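Local coordinates for photosystem II extrinsic protein V (Arthrospira maxima, PDB 1F1C) that carries one covalently bound heme c and, as an extrinsic lumenal subunit of photosystem II, probably helps stabilise the oxygen-evolving complex, at residues I24-Q29 with L110-G115; T7-A12 with Y116-P121; N32-Q37 with P100-I105. All blocks are in the same frame, centred on the assembly; numbering follows the deposited sequence.

Contact 1 (I24-Q29 with L110-G115); sequences IKKGQQ and LYNVAG
Asn112 has its CG anti to its own carbonyl carbon (chi1 -60°), and this torsion carries the amide along the neighbouring backbone until OD1 comes to Lys26 CB; its own CB already points at helix 24-29 and meets Gly27. Next to it, Val113 has CG1 anti to its backbone N, and this sends the other methyl, CG2, over the same glycine. Gly27 is therefore covered from two directions: Asn112 CB lies 3.5 Å from Gly27 CA, and Val113 CG2 lies 3.8 Å from Gly27 O.

The backbones are in direct contact. The CA atoms of Gly27 and Val113 are 3.7 Å apart, and the axes of the two short helical segments approach to 7.1 Å, crossing at -93°. Glycine suits this place because the partner backbone lies against its CA and leaves no room for a side chain. Gly27 CA directs a C-H at Asn112 O over 3.5 Å with an angle of 156° at the hydrogen, a weak polar contact that the close approach allows. At the outer margin, the amide oxygen OD1 of Asn112 lies 3.9 Å from Lys26 CB. Of the lysine side chain, CB alone meets Asn112; the rest extends away to the exposed side, where its charge suits the surroundings.

Val113 also touches the heme, as well as Val30 and Phe31 on helix 21-34. The near-perpendicular crossing of the N-terminal and C-terminal helices, with a glycine at their closest point, is a hallmark of the cytochrome c fold.

Contact 2 (T7-A12 with Y116-P121); sequences TFPINA and YILLQP
Alongside Leu118 and Leu119, which receive the ring of Phe8, the backbone oxygen of Tyr116 is gripped by three donors. Leu119 N reaches Tyr116 O at 2.9 Å in an i to i-3 bond of 3-10 type, Gln120 N makes the i to i-4 bond to it at 3.2 Å, and the side-chain NE2 of Gln120 adds a bond of 3.3 Å. In this last bond the oxygen lies in the amide plane of Gln120, while the donor is tilted 34° out of the carbonyl plane. Pro121, lacking an N-H, makes no bond to the preceding turn, and the helix kinks there.

Phe8 spans the gap to this helix. Its CG stands anti to its carbonyl carbon, with chi1 at -40°, and the ring lies obliquely against both leucines, its CD2-CE2 flank toward them. CD2 meets Leu118 CB at 3.8 Å, whereas CE2 lies 3.8 Å from Leu119 CA, so this flank rests on helix backbone as much as on side chain. CZ, farther in, nears both CB and CD1 of Leu119.

A long aromatic side chain suits the distance: strand 7-9 stands well off, its axis 9.4 Å from that of the helix at closest approach. The strand belongs to a small two-stranded antiparallel sheet with 16-18, and the contact sets this N-terminal hairpin against the C-terminal helix 107-124 of the cytochrome c fold. Ile67 of helix 67-75 touches both Phe8 and Leu118.

Leu118 extends CD1 toward the strand, 3.9 Å from Phe8 CB and close to Pro9, whose rigid, apolar ring offers CD at 4.5 Å. Proline tolerates this looser, partly exposed margin, while Leu119, buried, continues inward to Ile24 on helix 21-34.

Contact 3 (N32-Q37 with P100-I105); sequences NAACAQ and PKMRNI. With HEC (heme c), chain C.
Ala34 faces Met102 and Lys101 immediately before the CXXCH heme-attachment motif of c-type cytochromes, which starts at Cys35 and runs through Cys38 to His39. The methyl of Ala34 is directed toward the sulfur of Met102, with SD 3.9 Å from Ala34 CB, and Lys101 CB lies beside it, 4.0 Å from Ala34 CB. A short side chain suits this place, since the 3-10 segment 100-102 lies close by, with the CA atoms of Ala34 and Lys101 5.7 Å apart.

The two partners are turned in different directions. Lys101 sets out toward Ala34, and its CG, placed by chi1 (-64°), lies by Ala33 O; the bend at chi2 then turns the charged end away on the exposed side of the contact. Met102 starts off alongside the interface, but the bend at chi2 brings SD inward to touch alanine and heme together, and that at chi3 (-67°) sets CE, which also nears heme CBB. Its flexible, polarisable chain fits this irregular site, with SD 4.0 Å from the heme atom CBB. The sulfur does not bind the iron, whose axial ligands are His39 and His90; Met102 serves as part of the pocket wall around the heme edge.

Cys35 has its SG anti to the carbonyl carbon and thereby aimed at the porphyrin. There it forms the covalent thioether link to CAB at 2.0 Å, and the preceding carbonyl, Ala34 O, sits 3.3 Å from that same carbon.

Gln37 lies at another margin of the heme, where it also packs on Ile98 of the second subunit. Its extended chain carries the amide nitrogen NE2 to within 3.2 Å of the heme atom CBC.

How the contacts relate
Contact 1 is the buried one of the three, a helix-on-helix crossing in which backbone meets backbone. Contact 2 is partly buried and apolar, joining a strand to the same helix 107-124 through a long aromatic reach. Contact 3, also partly buried, shares helix 21-34 with contact 1 but brings it against a loop, and is the one of the three that includes a covalent heme attachment. Contacts 1 and 2 touch directly, for example with Gln28 CG 3.6 Å from Tyr116 CE1. Contact 1 meets contact 3 through Leu110 and Ile105, whereas contacts 2 and 3 lie on opposite sides of the chain's centre, their own centres about 20 Å apart.

Contact 1 (I24-Q29 with L110-G115)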
loop_
_atom_site.group_PDB
_atom_site.type_symbol
_atom_site.label_atom_id
_atom_site.label_comp_id
_atom_site.label_asym_id
_atom_site.label_seq_id
_atom_site.Cartn_x
_atom_site.Cartn_y
_atom_site.Cartn_z
ATOM N N ILE A 24 -12.647 0.291 -24.321
ATOM C CA ILE A 24 -11.844 -0.793 -23.784
ATOM C C ILE A 24 -10.366 -0.587 -24.113
ATOM O O ILE A 24 -9.498 -0.911 -23.299
ATOM C CB ILE A 24 -12.326 -2.151 -24.329
ATOM C CG1 ILE A 24 -13.764 -2.406 -23.868
ATOM C CG2 ILE A 24 -11.428 -3.262 -23.839
ATOM C CD1 ILE A 24 -14.392 -3.627 -24.494
ATOM N N LYS A 25 -10.077 -0.056 -25.301
ATOM C CA LYS A 25 -8.695 0.204 -25.702
ATOM C C LYS A 25 -8.116 1.206 -24.721
ATOM O O LYS A 25 -6.955 1.107 -24.329
ATOM C CB LYS A 25 -8.632 0.808 -27.110
ATOM C CG LYS A 25 -8.807 -0.174 -28.266
ATOM C CD LYS A 25 -7.610 -1.105 -28.394
ATOM C CE LYS A 25 -7.728 -1.999 -29.625
ATOM N NZ LYS A 25 -6.595 -2.965 -29.735
ATOM N N LYS A 26 -8.935 2.183 -24.336
ATOM C CA LYS A 26 -8.511 3.217 -23.396
ATOM C C LYS A 26 -8.388 2.664 -21.983
ATOM O O LYS A 26 -7.518 3.083 -21.223
ATOM C CB LYS A 26 -9.499 4.381 -23.393
ATOM C CG LYS A 26 -9.483 5.225 -24.657
ATOM C CD LYS A 26 -10.451 6.393 -24.528
ATOM C CE LYS A 26 -10.436 7.264 -25.767
ATOM N NZ LYS A 26 -11.377 8.421 -25.663
ATOM N N GLY A 27 -9.262 1.726 -21.632
ATOM C CA GLY A 27 -9.200 1.137 -20.306
ATOM C C GLY A 27 -7.884 0.396 -20.150
ATOM O O GLY A 27 -7.229 0.468 -19.109
ATOM N N GLN A 28 -7.497 -0.320 -21.200
ATOM C CA GLN A 28 -6.252 -1.074 -21.206
ATOM C C GLN A 28 -5.085 -0.140 -20.915
ATOM O O GLN A 28 -4.250 -0.426 -20.061
ATOM C CB GLN A 28 -6.053 -1.749 -22.568
ATOM C CG GLN A 28 -4.838 -2.667 -22.631
ATOM C CD GLN A 28 -4.664 -3.314 -23.991
ATOM O OE1 GLN A 28 -4.664 -2.631 -25.013
ATOM N NE2 GLN A 28 -4.511 -4.632 -24.011
ATOM N N GLN A 29 -5.036 0.977 -21.633
ATOM C CA GLN A 29 -3.979 1.962 -21.450
ATOM C C GLN A 29 -3.888 2.387 -20.004
ATOM O O GLN A 29 -2.829 2.290 -19.387
ATOM C CB GLN A 29 -4.238 3.201 -22.306
ATOM C CG GLN A 29 -3.935 3.013 -23.773
ATOM C CD GLN A 29 -4.591 4.073 -24.628
ATOM O OE1 GLN A 29 -4.531 5.269 -24.315
ATOM N NE2 GLN A 29 -5.225 3.644 -25.720
ATOM N N LEU A 110 -12.133 5.371 -15.322
ATOM C CA LEU A 110 -12.474 4.357 -14.342
ATOM C C LEU A 110 -13.462 3.380 -14.932
ATOM O O LEU A 110 -13.384 2.171 -14.704
ATOM C CB LEU A 110 -13.052 5.012 -13.086
ATOM C CG LEU A 110 -12.071 5.117 -11.915
ATOM C CD1 LEU A 110 -10.643 5.270 -12.418
ATOM C CD2 LEU A 110 -12.469 6.288 -11.028
ATOM N N TYR A 111 -14.385 3.927 -15.704
ATOM C CA TYR A 111 -15.418 3.155 -16.378
ATOM C C TYR A 111 -14.778 2.221 -17.422
ATOM O O TYR A 111 -15.171 1.056 -17.557
ATOM C CB TYR A 111 -16.384 4.136 -17.052
ATOM C CG TYR A 111 -17.421 3.519 -17.967
ATOM C CD1 TYR A 111 -18.642 3.064 -17.467
ATOM C CD2 TYR A 111 -17.207 3.456 -19.352
ATOM C CE1 TYR A 111 -19.638 2.572 -18.331
ATOM C CE2 TYR A 111 -18.186 2.966 -20.217
ATOM C CZ TYR A 111 -19.398 2.533 -19.701
ATOM O OH TYR A 111 -20.380 2.105 -20.563
ATOM N N ASN A 112 -13.789 2.747 -18.146
ATOM C CA ASN A 112 -13.077 2.005 -19.193
ATOM C C ASN A 112 -12.190 0.893 -18.605
ATOM O O ASN A 112 -12.178 -0.250 -19.097
ATOM C CB ASN A 112 -12.205 2.970 -20.016
ATOM C CG ASN A 112 -13.018 4.071 -20.711
ATOM O OD1 ASN A 112 -12.493 5.141 -21.002
ATOM N ND2 ASN A 112 -14.286 3.802 -20.986
ATOM N N VAL A 113 -11.442 1.229 -17.557
ATOM C CA VAL A 113 -10.571 0.248 -16.934
ATOM C C VAL A 113 -11.440 -0.888 -16.401
ATOM O O VAL A 113 -11.065 -2.060 -16.499
ATOM C CB VAL A 113 -9.751 0.865 -15.769
ATOM C CG1 VAL A 113 -8.745 -0.155 -15.240
ATOM C CG2 VAL A 113 -9.026 2.100 -16.245
ATOM N N ALA A 114 -12.602 -0.536 -15.854
ATOM C CA ALA A 114 -13.531 -1.525 -15.314
ATOM C C ALA A 114 -13.996 -2.481 -16.414
ATOM O O ALA A 114 -14.088 -3.693 -16.210
ATOM C CB ALA A 114 -14.733 -0.817 -14.680
ATOM N N GLY A 115 -14.295 -1.924 -17.586
ATOM C CA GLY A 115 -14.726 -2.749 -18.692
ATOM C C GLY A 115 -13.580 -3.630 -19.148
ATOM O O GLY A 115 -13.774 -4.805 -19.469
#

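Contact 2 (T7-A12 with Y116-P121)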
loop_
_atom_site.group_PDB
_atom_site.type_symbol
_atom_site.label_atom_id
_atom_site.label_comp_id
_atom_site.label_asym_id
_atom_site.label_seq_id
_atom_site.Cartn_x
_atom_site.Cartn_y
_atom_site.Cartn_z
ATOM N N THR A 7 -20.594 -6.916 -23.483
ATOM C CA THR A 7 -21.759 -6.663 -22.640
ATOM C C THR A 7 -21.360 -7.054 -21.217
ATOM O O THR A 7 -21.065 -8.220 -20.962
ATOM C CB THR A 7 -22.976 -7.528 -23.053
ATOM O OG1 THR A 7 -23.356 -7.235 -24.405
ATOM C CG2 THR A 7 -24.157 -7.241 -22.146
ATOM N N PHE A 8 -21.340 -6.090 -20.296
ATOM C CA PHE A 8 -20.964 -6.381 -18.921
ATOM C C PHE A 8 -22.028 -5.909 -17.954
ATOM O O PHE A 8 -22.883 -5.101 -18.307
ATOM C CB PHE A 8 -19.656 -5.681 -18.549
ATOM C CG PHE A 8 -18.628 -5.704 -19.627
ATOM C CD1 PHE A 8 -18.586 -4.694 -20.577
ATOM C CD2 PHE A 8 -17.713 -6.750 -19.714
ATOM C CE1 PHE A 8 -17.650 -4.723 -21.605
ATOM C CE2 PHE A 8 -16.769 -6.791 -20.740
ATOM C CZ PHE A 8 -16.737 -5.776 -21.688
ATOM N N PRO A 9 -21.993 -6.416 -16.717
ATOM C CA PRO A 9 -22.979 -5.995 -15.726
ATOM C C PRO A 9 -22.491 -4.615 -15.298
ATOM O O PRO A 9 -21.346 -4.479 -14.862
ATOM C CB PRO A 9 -22.811 -7.015 -14.599
ATOM C CG PRO A 9 -22.038 -8.143 -15.215
ATOM C CD PRO A 9 -21.120 -7.467 -16.173
ATOM N N ILE A 10 -23.328 -3.592 -15.430
ATOM C CA ILE A 10 -22.906 -2.251 -15.049
ATOM C C ILE A 10 -22.998 -2.052 -13.541
ATOM O O ILE A 10 -22.232 -1.285 -12.960
ATOM C CB ILE A 10 -23.752 -1.165 -15.743
ATOM C CG1 ILE A 10 -23.285 0.212 -15.264
ATOM C CG2 ILE A 10 -25.224 -1.375 -15.440
ATOM C CD1 ILE A 10 -24.207 1.339 -15.626
ATOM N N ASN A 11 -23.939 -2.745 -12.910
ATOM C CA ASN A 11 -24.123 -2.642 -11.469
ATOM C C ASN A 11 -24.431 -4.013 -10.902
ATOM O O ASN A 11 -24.458 -5.001 -11.635
ATOM C CB ASN A 11 -25.274 -1.692 -11.133
ATOM C CG ASN A 11 -26.553 -2.059 -11.857
ATOM O OD1 ASN A 11 -26.780 -3.229 -12.194
ATOM N ND2 ASN A 11 -27.401 -1.067 -12.094
ATOM N N ALA A 12 -24.681 -4.059 -9.597
ATOM C CA ALA A 12 -24.976 -5.312 -8.912
ATOM C C ALA A 12 -26.431 -5.736 -9.061
ATOM O O ALA A 12 -26.806 -6.828 -8.634
ATOM C CB ALA A 12 -24.627 -5.187 -7.440
ATOM N N TYR A 116 -12.380 -3.059 -19.186
ATOM C CA TYR A 116 -11.192 -3.804 -19.602
ATOM C C TYR A 116 -10.971 -5.004 -18.683
ATOM O O TYR A 116 -10.858 -6.143 -19.145
ATOM C CB TYR A 116 -9.949 -2.902 -19.563
ATOM C CG TYR A 116 -8.665 -3.656 -19.805
ATOM C CD1 TYR A 116 -8.387 -4.211 -21.050
ATOM C CD2 TYR A 116 -7.747 -3.855 -18.775
ATOM C CE1 TYR A 116 -7.229 -4.949 -21.267
ATOM C CE2 TYR A 116 -6.586 -4.585 -18.980
ATOM C CZ TYR A 116 -6.335 -5.131 -20.228
ATOM O OH TYR A 116 -5.191 -5.868 -20.435
ATOM N N ILE A 117 -10.900 -4.740 -17.382
ATOM C CA ILE A 117 -10.695 -5.799 -16.406
ATOM C C ILE A 117 -11.701 -6.930 -16.597
ATOM O O ILE A 117 -11.314 -8.094 -16.641
ATOM C CB ILE A 117 -10.804 -5.258 -14.950
ATOM C CG1 ILE A 117 -9.602 -4.343 -14.637
ATOM C CG2 ILE A 117 -10.904 -6.436 -13.966
ATOM C CD1 ILE A 117 -9.636 -3.650 -13.248
ATOM N N LEU A 118 -12.982 -6.584 -16.723
ATOM C CA LEU A 118 -14.046 -7.580 -16.891
ATOM C C LEU A 118 -13.997 -8.289 -18.241
ATOM O O LEU A 118 -14.551 -9.381 -18.402
ATOM C CB LEU A 118 -15.429 -6.928 -16.724
ATOM C CG LEU A 118 -15.761 -6.202 -15.411
ATOM C CD1 LEU A 118 -17.122 -5.531 -15.558
ATOM C CD2 LEU A 118 -15.759 -7.168 -14.241
ATOM N N LEU A 119 -13.342 -7.671 -19.215
ATOM C CA LEU A 119 -13.242 -8.262 -20.537
ATOM C C LEU A 119 -12.218 -9.392 -20.614
ATOM O O LEU A 119 -12.498 -10.437 -21.184
ATOM C CB LEU A 119 -12.868 -7.197 -21.564
ATOM C CG LEU A 119 -12.665 -7.702 -23.000
ATOM C CD1 LEU A 119 -13.981 -8.197 -23.579
ATOM C CD2 LEU A 119 -12.107 -6.568 -23.850
ATOM N N GLN A 120 -11.045 -9.183 -20.022
ATOM C CA GLN A 120 -9.966 -10.154 -20.084
ATOM C C GLN A 120 -10.318 -11.630 -19.927
ATOM O O GLN A 120 -9.964 -12.435 -20.785
ATOM C CB GLN A 120 -8.864 -9.737 -19.121
ATOM C CG GLN A 120 -8.344 -8.361 -19.470
ATOM C CD GLN A 120 -8.157 -8.185 -20.974
ATOM O OE1 GLN A 120 -7.276 -8.786 -21.574
ATOM N NE2 GLN A 120 -9.004 -7.371 -21.583
ATOM N N PRO A 121 -11.026 -12.015 -18.852
ATOM C CA PRO A 121 -11.336 -13.451 -18.770
ATOM C C PRO A 121 -12.227 -13.945 -19.926
ATOM O O PRO A 121 -12.172 -15.104 -20.327
ATOM C CB PRO A 121 -11.999 -13.585 -17.402
ATOM C CG PRO A 121 -12.607 -12.208 -17.166
ATOM C CD PRO A 121 -11.550 -11.274 -17.688
#

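Contact 3 (N32-Q37 with P100-I105)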
loop_
_atom_site.group_PDB
_atom_site.type_symbol
_atom_site.label_atom_id
_atom_site.label_comp_id
_atom_site.label_asym_id
_atom_site.label_seq_id
_atom_site.Cartn_x
_atom_site.Cartn_y
_atom_site.Cartn_z
ATOM N N ASN A 32 -2.613 -0.547 -18.048
ATOM C CA ASN A 32 -1.193 -0.815 -18.235
ATOM C C ASN A 32 -0.312 0.253 -17.622
ATOM O O ASN A 32 0.850 0.002 -17.303
ATOM C CB ASN A 32 -0.855 -0.960 -19.719
ATOM C CG ASN A 32 -1.380 -2.253 -20.304
ATOM O OD1 ASN A 32 -1.593 -3.233 -19.584
ATOM N ND2 ASN A 32 -1.575 -2.273 -21.614
ATOM N N ALA A 33 -0.868 1.443 -17.447
ATOM C CA ALA A 33 -0.100 2.536 -16.879
ATOM C C ALA A 33 -0.180 2.600 -15.360
ATOM O O ALA A 33 0.829 2.846 -14.692
ATOM C CB ALA A 33 -0.567 3.849 -17.471
ATOM N N ALA A 34 -1.363 2.348 -14.805
ATOM C CA ALA A 34 -1.547 2.450 -13.352
ATOM C C ALA A 34 -1.792 1.168 -12.577
ATOM O O ALA A 34 -1.833 1.190 -11.346
ATOM C CB ALA A 34 -2.683 3.430 -13.050
ATOM N N CYS A 35 -1.933 0.047 -13.265
ATOM C CA CYS A 35 -2.234 -1.178 -12.547
ATOM C C CYS A 35 -1.340 -2.368 -12.832
ATOM O O CYS A 35 -1.167 -3.243 -11.972
ATOM C CB CYS A 35 -3.685 -1.546 -12.840
ATOM S SG CYS A 35 -4.711 -0.064 -12.972
ATOM N N ALA A 36 -0.778 -2.406 -14.033
ATOM C CA ALA A 36 0.068 -3.522 -14.459
ATOM C C ALA A 36 1.247 -3.812 -13.540
ATOM O O ALA A 36 1.804 -4.906 -13.564
ATOM C CB ALA A 36 0.563 -3.273 -15.880
ATOM N N GLN A 37 1.632 -2.831 -12.734
ATOM C CA GLN A 37 2.749 -2.996 -11.813
ATOM C C GLN A 37 2.502 -4.128 -10.822
ATOM O O GLN A 37 3.412 -4.872 -10.480
ATOM C CB GLN A 37 2.979 -1.699 -11.048
ATOM C CG GLN A 37 3.985 -1.807 -9.918
ATOM C CD GLN A 37 3.903 -0.619 -8.987
ATOM O OE1 GLN A 37 3.981 0.529 -9.427
ATOM N NE2 GLN A 37 3.734 -0.884 -7.692
ATOM N N PRO A 100 1.477 8.947 -9.026
ATOM C CA PRO A 100 1.396 9.976 -10.072
ATOM C C PRO A 100 0.378 9.691 -11.182
ATOM O O PRO A 100 -0.327 10.596 -11.641
ATOM C CB PRO A 100 2.823 10.027 -10.612
ATOM C CG PRO A 100 3.646 9.669 -9.420
ATOM C CD PRO A 100 2.873 8.526 -8.816
ATOM N N LYS A 101 0.300 8.434 -11.607
ATOM C CA LYS A 101 -0.620 8.059 -12.671
ATOM C C LYS A 101 -2.101 8.186 -12.325
ATOM O O LYS A 101 -2.958 7.955 -13.175
ATOM C CB LYS A 101 -0.316 6.635 -13.129
ATOM C CG LYS A 101 1.068 6.477 -13.747
ATOM C CD LYS A 101 1.205 7.331 -14.999
ATOM C CE LYS A 101 2.539 7.100 -15.688
ATOM N NZ LYS A 101 2.634 7.885 -16.955
ATOM N N MET A 102 -2.410 8.553 -11.088
ATOM C CA MET A 102 -3.801 8.693 -10.672
ATOM C C MET A 102 -4.240 10.156 -10.613
ATOM O O MET A 102 -5.374 10.460 -10.223
ATOM C CB MET A 102 -4.014 8.043 -9.299
ATOM C CG MET A 102 -3.705 6.552 -9.241
ATOM S SD MET A 102 -4.670 5.566 -10.412
ATOM C CE MET A 102 -6.347 5.756 -9.732
ATOM N N ARG A 103 -3.349 11.060 -11.012
ATOM C CA ARG A 103 -3.653 12.488 -10.971
ATOM C C ARG A 103 -4.612 12.984 -12.051
ATOM O O ARG A 103 -5.416 13.878 -11.801
ATOM C CB ARG A 103 -2.356 13.301 -11.023
ATOM C CG ARG A 103 -1.475 13.131 -9.796
ATOM C CD ARG A 103 -0.257 14.039 -9.853
ATOM N NE ARG A 103 0.611 13.724 -10.986
ATOM N N ASN A 104 -4.536 12.406 -13.245
ATOM C CA ASN A 104 -5.408 12.830 -14.336
ATOM C C ASN A 104 -6.486 11.809 -14.684
ATOM O O ASN A 104 -7.086 11.872 -15.761
ATOM C CB ASN A 104 -4.579 13.135 -15.588
ATOM C CG ASN A 104 -3.609 14.275 -15.378
ATOM O OD1 ASN A 104 -3.982 15.334 -14.862
ATOM N ND2 ASN A 104 -2.356 14.074 -15.783
ATOM N N ILE A 105 -6.735 10.868 -13.782
ATOM C CA ILE A 105 -7.743 9.854 -14.043
ATOM C C ILE A 105 -9.139 10.415 -13.826
ATOM O O ILE A 105 -9.423 11.026 -12.793
ATOM C CB ILE A 105 -7.549 8.619 -13.142
ATOM C CG1 ILE A 105 -6.146 8.035 -13.349
ATOM C CG2 ILE A 105 -8.595 7.572 -13.470
ATOM C CD1 ILE A 105 -5.841 7.601 -14.776
HETATM FE FE HEC C . -4.873 -3.175 -7.064
HETATM C CHA HEC C . -6.604 -5.315 -5.072
HETATM C CHB HEC C . -7.673 -2.913 -9.153
HETATM C CHC HEC C . -3.322 -0.856 -9.017
HETATM C CHD HEC C . -2.027 -3.792 -5.346
HETATM N NA HEC C . -6.734 -3.886 -7.061
HETATM C C1A HEC C . -7.285 -4.748 -6.151
HETATM C C2A HEC C . -8.623 -5.088 -6.555
HETATM C C3A HEC C . -8.919 -4.429 -7.675
HETATM C C4A HEC C . -7.737 -3.719 -8.016
HETATM C CMA HEC C . -10.272 -4.261 -8.347
HETATM C CAA HEC C . -9.562 -5.994 -5.832
HETATM C CBA HEC C . -9.255 -7.391 -6.304
HETATM C CGA HEC C . -10.269 -8.381 -5.807
HETATM O O1A HEC C . -11.161 -7.973 -5.038
HETATM O O2A HEC C . -10.176 -9.562 -6.183
HETATM N NB HEC C . -5.381 -2.108 -8.685
HETATM C C1B HEC C . -6.573 -2.145 -9.445
HETATM C C2B HEC C . -6.571 -1.172 -10.485
HETATM C C3B HEC C . -5.407 -0.500 -10.365
HETATM C C4B HEC C . -4.646 -1.120 -9.303
HETATM C CMB HEC C . -7.635 -0.931 -11.543
HETATM C CAB HEC C . -5.043 0.616 -11.117
HETATM C CBB HEC C . -5.766 1.822 -11.052
HETATM N NC HEC C . -3.068 -2.511 -7.177
HETATM C C1C HEC C . -2.578 -1.561 -8.059
HETATM C C2C HEC C . -1.188 -1.331 -7.851
HETATM C C3C HEC C . -0.810 -2.095 -6.785
HETATM C C4C HEC C . -1.993 -2.871 -6.400
HETATM C CMC HEC C . -0.273 -0.457 -8.705
HETATM C CAC HEC C . 0.515 -2.205 -6.289
HETATM C CBC HEC C . 1.224 -1.070 -5.790
HETATM N ND HEC C . -4.425 -4.264 -5.496
HETATM C C1D HEC C . -3.202 -4.376 -4.875
HETATM C C2D HEC C . -3.268 -5.240 -3.746
HETATM C C3D HEC C . -4.546 -5.662 -3.672
HETATM C C4D HEC C . -5.263 -5.082 -4.775
HETATM C CMD HEC C . -2.072 -5.770 -2.924
HETATM C CAD HEC C . -5.165 -6.526 -2.568
HETATM C CBD HEC C . -5.669 -5.693 -1.390
HETATM C CGD HEC C . -6.359 -6.534 -0.321
HETATM O O1D HEC C . -7.444 -7.086 -0.581
HETATM O O2D HEC C . -5.810 -6.650 0.792
#